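Uncharacterized protein (Bordetella bronchiseptica, PDB 4XG0) is formally uncharacterized but belongs to the DUF1537 family, whose members act as kinases in the breakdown of acid sugars, so it probably phosphorylates such a substrate. Local coordinates at residues 27-38 with 72-81; 89-100 with 121-131. One frame throughout, in Å; residues are numbered along the deposited sequence. Where two conformers were deposited one is given.

Contact 1: 27-38 with 72-81; sequences YIGIVADDLTGS and EVLAVTTHSR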
loop_
_atom_site.group_PDB
_atom_site.type_symbol
_atom_site.label_atom_id
_atom_site.label_comp_id
_atom_site.label_asym_id
_atom_site.label_seq_id
_atom_site.Cartn_x
_atom_site.Cartn_y
_atom_site.Cartn_z
ATOM N N TYR A 27 0.548 -13.119 8.463
ATOM C CA TYR A 27 0.661 -11.768 8.989
ATOM C C TYR A 27 -0.674 -11.023 8.953
ATOM O O TYR A 27 -0.999 -10.284 9.887
ATOM C CB TYR A 27 1.710 -11.024 8.178
ATOM C CG TYR A 27 1.912 -9.582 8.583
ATOM C CD1 TYR A 27 2.378 -9.264 9.862
ATOM C CD2 TYR A 27 1.675 -8.563 7.704
ATOM C CE1 TYR A 27 2.602 -7.967 10.229
ATOM C CE2 TYR A 27 1.864 -7.231 8.073
ATOM C CZ TYR A 27 2.336 -6.953 9.347
ATOM O OH TYR A 27 2.547 -5.642 9.699
ATOM N N ILE A 28 -1.440 -11.211 7.878
ATOM C CA ILE A 28 -2.715 -10.509 7.689
ATOM C C ILE A 28 -3.815 -11.512 7.566
ATOM O O ILE A 28 -3.679 -12.505 6.875
ATOM C CB ILE A 28 -2.692 -9.689 6.404
ATOM C CG1 ILE A 28 -1.717 -8.524 6.528
ATOM C CG2 ILE A 28 -4.095 -9.193 6.062
ATOM C CD1 ILE A 28 -1.140 -8.077 5.210
ATOM N N GLY A 29 -4.905 -11.287 8.277
ATOM C CA GLY A 29 -6.101 -12.084 8.117
ATOM C C GLY A 29 -7.211 -11.238 7.501
ATOM O O GLY A 29 -7.420 -10.099 7.911
ATOM N N ILE A 30 -7.909 -11.798 6.519
ATOM C CA ILE A 30 -9.066 -11.174 5.884
ATOM C C ILE A 30 -10.327 -12.011 6.192
ATOM O O ILE A 30 -10.431 -13.167 5.799
ATOM C CB ILE A 30 -8.915 -11.099 4.353
ATOM C CG1 ILE A 30 -7.729 -10.240 3.951
ATOM C CG2 ILE A 30 -10.202 -10.520 3.750
ATOM C CD1 ILE A 30 -7.353 -10.502 2.499
ATOM N N VAL A 31 -11.275 -11.437 6.941
ATOM C CA VAL A 31 -12.569 -12.074 7.196
ATOM C C VAL A 31 -13.673 -11.408 6.347
ATOM O O VAL A 31 -14.022 -10.252 6.589
ATOM C CB VAL A 31 -12.957 -11.920 8.683
ATOM C CG1 VAL A 31 -14.284 -12.611 8.964
ATOM C CG2 VAL A 31 -11.881 -12.475 9.577
ATOM N N ALA A 32 -14.196 -12.124 5.350
ATOM C CA ALA A 32 -15.274 -11.613 4.506
ATOM C C ALA A 32 -16.561 -12.355 4.749
ATOM O O ALA A 32 -16.543 -13.541 5.052
ATOM C CB ALA A 32 -14.893 -11.734 3.048
ATOM N N ASP A 33 -17.693 -11.670 4.592
ATOM C CA ASP A 33 -18.954 -12.327 4.848
ATOM C C ASP A 33 -19.527 -13.110 3.661
ATOM O O ASP A 33 -20.542 -13.782 3.798
ATOM C CB ASP A 33 -19.977 -11.332 5.432
ATOM C CG ASP A 33 -20.411 -10.271 4.442
ATOM O OD1 ASP A 33 -19.642 -9.948 3.514
ATOM O OD2 ASP A 33 -21.561 -9.776 4.598
ATOM N N ASP A 34 -18.890 -13.079 2.500
ATOM C CA ASP A 34 -19.369 -13.936 1.439
ATOM C C ASP A 34 -18.220 -14.349 0.521
ATOM O O ASP A 34 -17.118 -13.807 0.613
ATOM C CB ASP A 34 -20.546 -13.303 0.686
ATOM C CG ASP A 34 -20.134 -12.268 -0.319
ATOM O OD1 ASP A 34 -18.977 -11.772 -0.285
ATOM O OD2 ASP A 34 -21.015 -11.915 -1.151
ATOM N N LEU A 35 -18.482 -15.339 -0.322
ATOM C CA LEU A 35 -17.435 -15.915 -1.159
ATOM C C LEU A 35 -16.913 -14.926 -2.189
ATOM O O LEU A 35 -15.714 -14.855 -2.444
ATOM C CB LEU A 35 -17.982 -17.154 -1.881
ATOM C CG LEU A 35 -17.007 -17.880 -2.808
ATOM C CD1 LEU A 35 -15.887 -18.507 -1.994
ATOM C CD2 LEU A 35 -17.746 -18.929 -3.642
ATOM N N THR A 36 -17.815 -14.173 -2.799
ATOM C CA THR A 36 -17.415 -13.247 -3.836
ATOM C C THR A 36 -16.449 -12.217 -3.245
ATOM O O THR A 36 -15.408 -11.916 -3.821
ATOM C CB THR A 36 -18.637 -12.546 -4.466
ATOM O OG1 THR A 36 -19.376 -13.492 -5.249
ATOM C CG2 THR A 36 -18.219 -11.414 -5.349
ATOM N N GLY A 37 -16.802 -11.683 -2.080
ATOM C CA GLY A 37 -15.999 -10.662 -1.436
ATOM C C GLY A 37 -14.649 -11.180 -0.965
ATOM O O GLY A 37 -13.632 -10.489 -1.076
ATOM N N SER A 38 -14.631 -12.390 -0.427
ATOM C CA SER A 38 -13.378 -12.972 -0.002
ATOM C C SER A 38 -12.394 -13.058 -1.176
ATOM O O SER A 38 -11.241 -12.653 -1.046
ATOM C CB SER A 38 -13.620 -14.352 0.584
ATOM O OG SER A 38 -12.491 -14.794 1.308
ATOM N N GLU A 72 1.390 -15.468 3.765
ATOM C CA GLU A 72 1.464 -14.205 4.480
ATOM C C GLU A 72 0.059 -13.681 4.795
ATOM O O GLU A 72 -0.194 -13.106 5.867
ATOM C CB GLU A 72 2.260 -13.204 3.632
ATOM C CG GLU A 72 3.685 -13.719 3.281
ATOM C CD GLU A 72 4.461 -12.813 2.313
ATOM O OE1 GLU A 72 5.374 -12.133 2.823
ATOM O OE2 GLU A 72 4.180 -12.784 1.079
ATOM N N VAL A 73 -0.868 -13.932 3.870
ATOM C CA VAL A 73 -2.276 -13.463 3.986
ATOM C C VAL A 73 -3.206 -14.653 3.886
ATOM O O VAL A 73 -3.061 -15.489 2.999
ATOM C CB VAL A 73 -2.637 -12.480 2.841
ATOM C CG1 VAL A 73 -4.092 -12.012 2.889
ATOM C CG2 VAL A 73 -1.703 -11.314 2.829
ATOM N N LEU A 74 -4.158 -14.743 4.821
ATOM C CA LEU A 74 -5.167 -15.801 4.785
ATOM C C LEU A 74 -6.544 -15.167 4.723
ATOM O O LEU A 74 -6.887 -14.399 5.604
ATOM C CB LEU A 74 -5.071 -16.712 6.011
ATOM C CG LEU A 74 -6.133 -17.822 6.156
ATOM C CD1 LEU A 74 -6.409 -18.635 4.884
ATOM C CD2 LEU A 74 -5.750 -18.780 7.289
ATOM N N ALA A 75 -7.299 -15.497 3.672
ATOM C CA ALA A 75 -8.651 -14.981 3.444
ATOM C C ALA A 75 -9.710 -16.063 3.579
ATOM O O ALA A 75 -9.579 -17.184 3.065
ATOM C CB ALA A 75 -8.749 -14.326 2.076
ATOM N N VAL A 76 -10.785 -15.731 4.299
ATOM C CA VAL A 76 -11.820 -16.696 4.593
ATOM C C VAL A 76 -13.192 -16.060 4.406
ATOM O O VAL A 76 -13.318 -14.850 4.453
ATOM C CB VAL A 76 -11.706 -17.182 6.045
ATOM C CG1 VAL A 76 -10.294 -17.632 6.310
ATOM C CG2 VAL A 76 -12.080 -16.068 7.004
ATOM N N THR A 77 -14.200 -16.890 4.171
ATOM C CA THR A 77 -15.566 -16.404 4.134
ATOM C C THR A 77 -16.364 -17.026 5.272
ATOM O O THR A 77 -16.246 -18.229 5.573
ATOM C CB THR A 77 -16.292 -16.711 2.821
ATOM O OG1 THR A 77 -17.679 -16.385 2.984
ATOM C CG2 THR A 77 -16.164 -18.173 2.459
ATOM N N THR A 78 -17.172 -16.213 5.922
ATOM C CA THR A 78 -18.002 -16.727 7.011
ATOM C C THR A 78 -19.375 -17.162 6.504
ATOM O O THR A 78 -20.199 -17.622 7.282
ATOM C CB THR A 78 -18.203 -15.658 8.094
ATOM O OG1 THR A 78 -18.557 -14.433 7.463
ATOM C CG2 THR A 78 -16.939 -15.440 8.905
ATOM N N HIS A 79 -19.631 -17.001 5.205
ATOM C CA HIS A 79 -20.981 -17.197 4.627
ATOM C C HIS A 79 -22.092 -16.701 5.541
ATOM O O HIS A 79 -23.093 -17.402 5.726
ATOM C CB HIS A 79 -21.274 -18.670 4.327
ATOM C CG HIS A 79 -20.059 -19.505 4.080
ATOM N ND1 HIS A 79 -19.666 -19.889 2.812
ATOM C CD2 HIS A 79 -19.176 -20.072 4.933
ATOM C CE1 HIS A 79 -18.587 -20.640 2.900
ATOM N NE2 HIS A 79 -18.264 -20.771 4.175
ATOM N N SER A 80 -21.945 -15.494 6.076
ATOM C CA SER A 80 -22.831 -15.033 7.147
ATOM C C SER A 80 -23.777 -13.890 6.777
ATOM O O SER A 80 -24.579 -13.466 7.623
ATOM C CB SER A 80 -21.978 -14.596 8.331
ATOM O OG SER A 80 -21.097 -13.559 7.938
ATOM N N ARG A 81 -23.737 -13.413 5.532
ATOM C CA ARG A 81 -24.529 -12.233 5.142
ATOM C C ARG A 81 -26.056 -12.418 5.318
ATOM O O ARG A 81 -26.751 -11.511 5.803
ATOM C CB ARG A 81 -24.210 -11.833 3.703
ATOM C CG ARG A 81 -24.793 -10.485 3.295
ATOM C CD ARG A 81 -24.326 -10.094 1.917
ATOM N NE ARG A 81 -22.923 -9.688 1.914
ATOM C CZ ARG A 81 -22.296 -9.150 0.878
ATOM N NH1 ARG A 81 -21.017 -8.817 0.984
ATOM N NH2 ARG A 81 -22.931 -8.937 -0.269
HETATM O O HOH W 1 -23.083 -14.857 2.594
#

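Contact 2: 89-100 with 121-131; sequences AAVVRGEVERLR and AEIDAARLAWG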
loop_
_atom_site.group_PDB
_atom_site.type_symbol
_atom_site.label_atom_id
_atom_site.label_comp_id
_atom_site.label_asym_id
_atom_site.label_seq_id
_atom_site.Cartn_x
_atom_site.Cartn_y
_atom_site.Cartn_z
ATOM N N ALA A 89 -22.677 -13.378 14.310
ATOM C CA ALA A 89 -21.688 -12.997 15.307
ATOM C C ALA A 89 -20.887 -14.210 15.720
ATOM O O ALA A 89 -19.657 -14.146 15.836
ATOM C CB ALA A 89 -22.357 -12.378 16.511
ATOM N N ALA A 90 -21.580 -15.328 15.923
ATOM C CA ALA A 90 -20.925 -16.550 16.363
ATOM C C ALA A 90 -19.793 -16.978 15.421
ATOM O O ALA A 90 -18.667 -17.225 15.856
ATOM C CB ALA A 90 -21.941 -17.672 16.494
ATOM N N VAL A 91 -20.112 -17.115 14.145
ATOM C CA VAL A 91 -19.116 -17.574 13.178
ATOM C C VAL A 91 -17.946 -16.589 13.101
ATOM O O VAL A 91 -16.787 -17.002 13.043
ATOM C CB VAL A 91 -19.747 -17.829 11.791
ATOM C CG1 VAL A 91 -20.441 -16.580 11.258
ATOM C CG2 VAL A 91 -18.676 -18.306 10.796
ATOM N N VAL A 92 -18.249 -15.294 13.129
ATOM C CA VAL A 92 -17.227 -14.239 13.016
ATOM C C VAL A 92 -16.240 -14.248 14.207
ATOM O O VAL A 92 -15.045 -14.171 14.021
ATOM C CB VAL A 92 -17.891 -12.853 12.848
ATOM C CG1 VAL A 92 -16.919 -11.716 13.059
ATOM C CG2 VAL A 92 -18.612 -12.746 11.524
ATOM N N ARG A 93 -16.726 -14.395 15.435
ATOM C CA ARG A 93 -15.829 -14.383 16.601
ATOM C C ARG A 93 -14.887 -15.589 16.605
ATOM O O ARG A 93 -13.734 -15.530 17.088
ATOM C CB ARG A 93 -16.651 -14.390 17.911
ATOM C CG ARG A 93 -17.152 -15.755 18.345
ATOM C CD ARG A 93 -17.852 -15.651 19.705
ATOM N NE ARG A 93 -18.858 -14.590 19.689
ATOM C CZ ARG A 93 -20.176 -14.779 19.624
ATOM N NH1 ARG A 93 -20.987 -13.729 19.608
ATOM N NH2 ARG A 93 -20.693 -16.001 19.577
ATOM N N GLY A 94 -15.389 -16.694 16.069
ATOM C CA GLY A 94 -14.632 -17.925 16.023
ATOM C C GLY A 94 -13.511 -17.875 15.011
ATOM O O GLY A 94 -12.466 -18.464 15.238
ATOM N N GLU A 95 -13.741 -17.188 13.909
ATOM C CA GLU A 95 -12.703 -17.100 12.874
ATOM C C GLU A 95 -11.647 -16.095 13.334
ATOM O O GLU A 95 -10.436 -16.321 13.165
ATOM C CB GLU A 95 -13.303 -16.699 11.519
ATOM C CG GLU A 95 -14.325 -17.695 10.958
ATOM C CD GLU A 95 -13.711 -19.039 10.610
ATOM O OE1 GLU A 95 -12.692 -19.027 9.911
ATOM O OE2 GLU A 95 -14.233 -20.094 11.045
ATOM N N VAL A 96 -12.093 -14.984 13.916
ATOM C CA VAL A 96 -11.145 -13.981 14.400
ATOM C C VAL A 96 -10.235 -14.580 15.486
ATOM O O VAL A 96 -9.016 -14.356 15.486
ATOM C CB VAL A 96 -11.876 -12.683 14.822
ATOM C CG1 VAL A 96 -10.931 -11.710 15.493
ATOM C CG2 VAL A 96 -12.511 -12.053 13.603
ATOM N N GLU A 97 -10.800 -15.380 16.387
ATOM C CA GLU A 97 -9.974 -16.082 17.368
ATOM C C GLU A 97 -8.930 -17.000 16.716
ATOM O O GLU A 97 -7.746 -16.988 17.078
ATOM C CB GLU A 97 -10.845 -16.906 18.324
ATOM C CG GLU A 97 -10.122 -18.109 18.942
ATOM C CD GLU A 97 -8.772 -17.750 19.553
ATOM O OE1 GLU A 97 -7.964 -18.682 19.794
ATOM O OE2 GLU A 97 -8.528 -16.538 19.785
ATOM N N ARG A 98 -9.363 -17.808 15.756
ATOM C CA ARG A 98 -8.433 -18.709 15.073
ATOM C C ARG A 98 -7.266 -17.949 14.418
ATOM O O ARG A 98 -6.113 -18.384 14.502
ATOM C CB ARG A 98 -9.151 -19.542 14.014
ATOM C CG ARG A 98 -10.228 -20.487 14.519
ATOM C CD ARG A 98 -10.497 -21.571 13.485
ATOM N NE ARG A 98 -11.886 -22.032 13.479
ATOM C CZ ARG A 98 -12.335 -23.141 14.067
ATOM N NH1 ARG A 98 -13.621 -23.448 13.979
ATOM N NH2 ARG A 98 -11.517 -23.950 14.738
ATOM N N LEU A 99 -7.571 -16.833 13.760
ATOM C CA LEU A 99 -6.545 -16.047 13.059
ATOM C C LEU A 99 -5.553 -15.450 14.062
ATOM O O LEU A 99 -4.354 -15.475 13.848
ATOM C CB LEU A 99 -7.190 -14.941 12.219
ATOM C CG LEU A 99 -8.026 -15.463 11.057
ATOM C CD1 LEU A 99 -8.876 -14.379 10.482
ATOM C CD2 LEU A 99 -7.089 -16.027 9.930
ATOM N N ARG A 100 -6.052 -14.924 15.172
ATOM C CA ARG A 100 -5.149 -14.342 16.144
ATOM C C ARG A 100 -4.297 -15.441 16.770
ATOM O O ARG A 100 -3.070 -15.333 16.838
ATOM C CB ARG A 100 -5.921 -13.564 17.211
ATOM C CG ARG A 100 -5.132 -12.384 17.766
ATOM C CD ARG A 100 -5.811 -11.752 18.954
ATOM N NE ARG A 100 -6.208 -12.741 19.951
ATOM C CZ ARG A 100 -6.909 -12.454 21.036
ATOM N NH1 ARG A 100 -7.284 -11.195 21.255
ATOM N NH2 ARG A 100 -7.225 -13.429 21.878
ATOM N N ALA A 121 -23.565 -6.459 14.423
ATOM C CA ALA A 121 -23.334 -7.647 15.241
ATOM C C ALA A 121 -21.945 -8.219 14.939
ATOM O O ALA A 121 -21.191 -8.557 15.846
ATOM C CB ALA A 121 -24.433 -8.702 15.000
ATOM N N GLU A 122 -21.613 -8.261 13.656
ATOM C CA GLU A 122 -20.346 -8.893 13.212
ATOM C C GLU A 122 -19.181 -7.988 13.574
ATOM O O GLU A 122 -18.136 -8.467 14.007
ATOM C CB GLU A 122 -20.356 -9.201 11.710
ATOM C CG GLU A 122 -21.327 -10.299 11.282
ATOM C CD GLU A 122 -21.048 -10.790 9.867
ATOM O OE1 GLU A 122 -19.974 -10.434 9.342
ATOM O OE2 GLU A 122 -21.872 -11.535 9.283
ATOM N N ILE A 123 -19.372 -6.675 13.469
ATOM C CA ILE A 123 -18.299 -5.735 13.811
ATOM C C ILE A 123 -17.924 -5.775 15.284
ATOM O O ILE A 123 -16.755 -5.884 15.620
ATOM C CB ILE A 123 -18.635 -4.298 13.367
ATOM C CG1 ILE A 123 -18.494 -4.207 11.843
ATOM C CG2 ILE A 123 -17.726 -3.297 14.072
ATOM C CD1 ILE A 123 -19.179 -2.981 11.251
ATOM N N ASP A 124 -18.903 -5.692 16.181
ATOM C CA ASP A 124 -18.601 -5.835 17.593
ATOM C C ASP A 124 -17.926 -7.157 17.947
ATOM O O ASP A 124 -16.984 -7.183 18.722
ATOM C CB ASP A 124 -19.881 -5.672 18.415
ATOM C CG ASP A 124 -20.353 -4.238 18.455
ATOM O OD1 ASP A 124 -19.512 -3.334 18.233
ATOM O OD2 ASP A 124 -21.560 -4.023 18.713
ATOM N N ALA A 125 -18.404 -8.255 17.378
ATOM C CA ALA A 125 -17.847 -9.562 17.686
ATOM C C ALA A 125 -16.399 -9.641 17.206
ATOM O O ALA A 125 -15.539 -10.182 17.883
ATOM C CB ALA A 125 -18.678 -10.660 17.042
ATOM N N ALA A 126 -16.131 -9.057 16.048
ATOM C CA ALA A 126 -14.783 -9.135 15.485
ATOM C C ALA A 126 -13.822 -8.291 16.317
ATOM O O ALA A 126 -12.729 -8.722 16.644
ATOM C CB ALA A 126 -14.785 -8.669 14.040
ATOM N N ARG A 127 -14.233 -7.088 16.670
ATOM C CA ARG A 127 -13.336 -6.164 17.348
ATOM C C ARG A 127 -12.988 -6.644 18.748
ATOM O O ARG A 127 -11.856 -6.498 19.221
ATOM C CB ARG A 127 -13.997 -4.798 17.445
ATOM C CG ARG A 127 -13.080 -3.778 18.036
ATOM C CD ARG A 127 -13.796 -2.478 18.248
ATOM N NE ARG A 127 -15.112 -2.692 18.824
ATOM C CZ ARG A 127 -15.312 -3.107 20.067
ATOM N NH1 ARG A 127 -14.269 -3.376 20.846
ATOM N NH2 ARG A 127 -16.550 -3.265 20.522
ATOM N N LEU A 128 -13.980 -7.195 19.422
ATOM C CA LEU A 128 -13.769 -7.701 20.774
ATOM C C LEU A 128 -12.831 -8.909 20.743
ATOM O O LEU A 128 -11.981 -9.077 21.618
ATOM C CB LEU A 128 -15.099 -8.095 21.394
ATOM C CG LEU A 128 -16.007 -6.929 21.774
ATOM C CD1 LEU A 128 -17.332 -7.465 22.299
ATOM C CD2 LEU A 128 -15.329 -6.052 22.816
ATOM N N ALA A 129 -12.987 -9.741 19.719
ATOM C CA ALA A 129 -12.191 -10.951 19.598
ATOM C C ALA A 129 -10.753 -10.601 19.246
ATOM O O ALA A 129 -9.827 -11.359 19.566
ATOM C CB ALA A 129 -12.786 -11.881 18.558
ATOM N N TRP A 130 -10.571 -9.455 18.583
ATOM C CA TRP A 130 -9.243 -9.034 18.127
ATOM C C TRP A 130 -8.440 -8.458 19.289
ATOM O O TRP A 130 -7.279 -8.805 19.476
ATOM C CB TRP A 130 -9.343 -8.028 16.973
ATOM C CG TRP A 130 -8.009 -7.598 16.411
ATOM C CD1 TRP A 130 -7.432 -6.369 16.521
ATOM C CD2 TRP A 130 -7.084 -8.409 15.657
ATOM N NE1 TRP A 130 -6.202 -6.360 15.877
ATOM C CE2 TRP A 130 -5.974 -7.601 15.347
ATOM C CE3 TRP A 130 -7.090 -9.742 15.223
ATOM C CZ2 TRP A 130 -4.887 -8.074 14.593
ATOM C CZ3 TRP A 130 -6.016 -10.211 14.491
ATOM C CH2 TRP A 130 -4.923 -9.385 14.198
ATOM N N GLY A 131 -9.055 -7.601 20.094
ATOM C CA GLY A 131 -8.366 -7.107 21.278
ATOM C C GLY A 131 -9.170 -6.086 22.054
ATOM O O GLY A 131 -10.100 -5.481 21.523
HETATM O O HOH W 2 -9.504 -14.046 20.440
#

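Contact 1: 27-38 with 72-81
I30 and V73 meet on one face of two neighbouring parallel strands, 28-32 and 73-77, the face that also carries I28, A32, A75 and T77; I30 CD1 lies 3.6 Å from V73 CG1. I30 turns CG1 away from its carbonyl carbon (chi1 -62°), which carries CD1 back along the strand to V73, while its CB rests against A75 CB at 4.0 Å. Branched side chains suit this extended backbone, and the small A75 lets both I30 and S38 of the helix approach it closely. V31 and V76 occupy the other face, also buried. Beneath the side chains runs the usual parallel ladder, in which I28 and I30 each donate to and accept from segment 72-81.

Beyond the strands the contact turns polar. R81 grips D33 side-on: NE donates to D33 OD2 at 3.0 Å and NH1 to D33 OD1 at 3.1 Å, both nearly in the guanidinium plane, although OD2 is approached from above the carboxylate plane. This double bond fixes the rotation of the guanidinium. The carboxylate of D34 stacks over one guanidinium face, its OD2 3.6 Å from R81 NH2, a long pairing of charges alone. D34 OD1 meanwhile accepts from G37 N at 2.8 Å and N-caps helix 35-47; aspartate, a short acceptor, fits that place. T77 OG1 takes H79 N in an ST turn. A water donates to D33 O and accepts weakly from R81 N. The loose, solvent side is at L35 and H79, with T77 CG2 over one face of the H79 ring.

R81 NH1 also donates to a bound citrate, probably from the crystallisation liquor, beside which D34 lies, so this polar end borders a pocket. In the sheet, strand 28-32 runs between 73-77 and 106-110, with 52-54 beyond 73-77; F45 and T41 of helix 35-47 pack on I30.

Contact 2: 89-100 with 121-131
V96 sets its CG1 3.6 Å from A129 CB and its CG2 4.1 Å from A126 CB, so that its two branches fit against neighbouring alanines of the other helix. One turn earlier, V92 CG1, anti to the backbone N (chi1 166°), reaches A126 CB at 3.8 Å, while V92 CG2 lies against the carboxylate end of E122. A89 and A125 meet through their methyls at 4.1 Å. Alanines at these places let the helices run close, their axes 8.2 Å apart and crossing at -25°.

At the far end R100 lies across the end of helix 121-130. Its CG passes W130 CZ3, and a bend at chi3 brings NH1 to W130 O at 3.0 Å; the oxygen is near the guanidinium plane, but the nitrogen stands above the carbonyl plane.

Farther out, E122 is held by K109 and S80, and W130 by its indole N-H to Q232 O. A water donates to both A129 O and E97 OE2. The contact is therefore apolar along its middle, with an arginine whose charge would suit the carbonyl-rich C-terminal end of a helix, and with E122, buried and bonded to S80, whose charge is probably offset by K109.

In the fold
Contact 1 and contact 2 have centres 12 Å apart and follow one another along the chain, since strand 73-77 leads into helix 85-101. That helix packs against the sheet: L99 CD1 of contact 2 lies 3.7 Å from V31 CG2 of contact 1, and V91 CG2 lies 3.8 Å from T78 CB. The polar join is S80 OG to E122 OE2 at 2.6 Å, a probable hydrogen bond tying the loop after strand 73-77 to helix 119-130. The same loop brings R81 to the citrate, and the side chain of D34 is about 3 Å from the citrate, nearest atoms. Citrate probably came from crystallisation, yet it may mark the acid-sugar pocket of this sugar-binding domain.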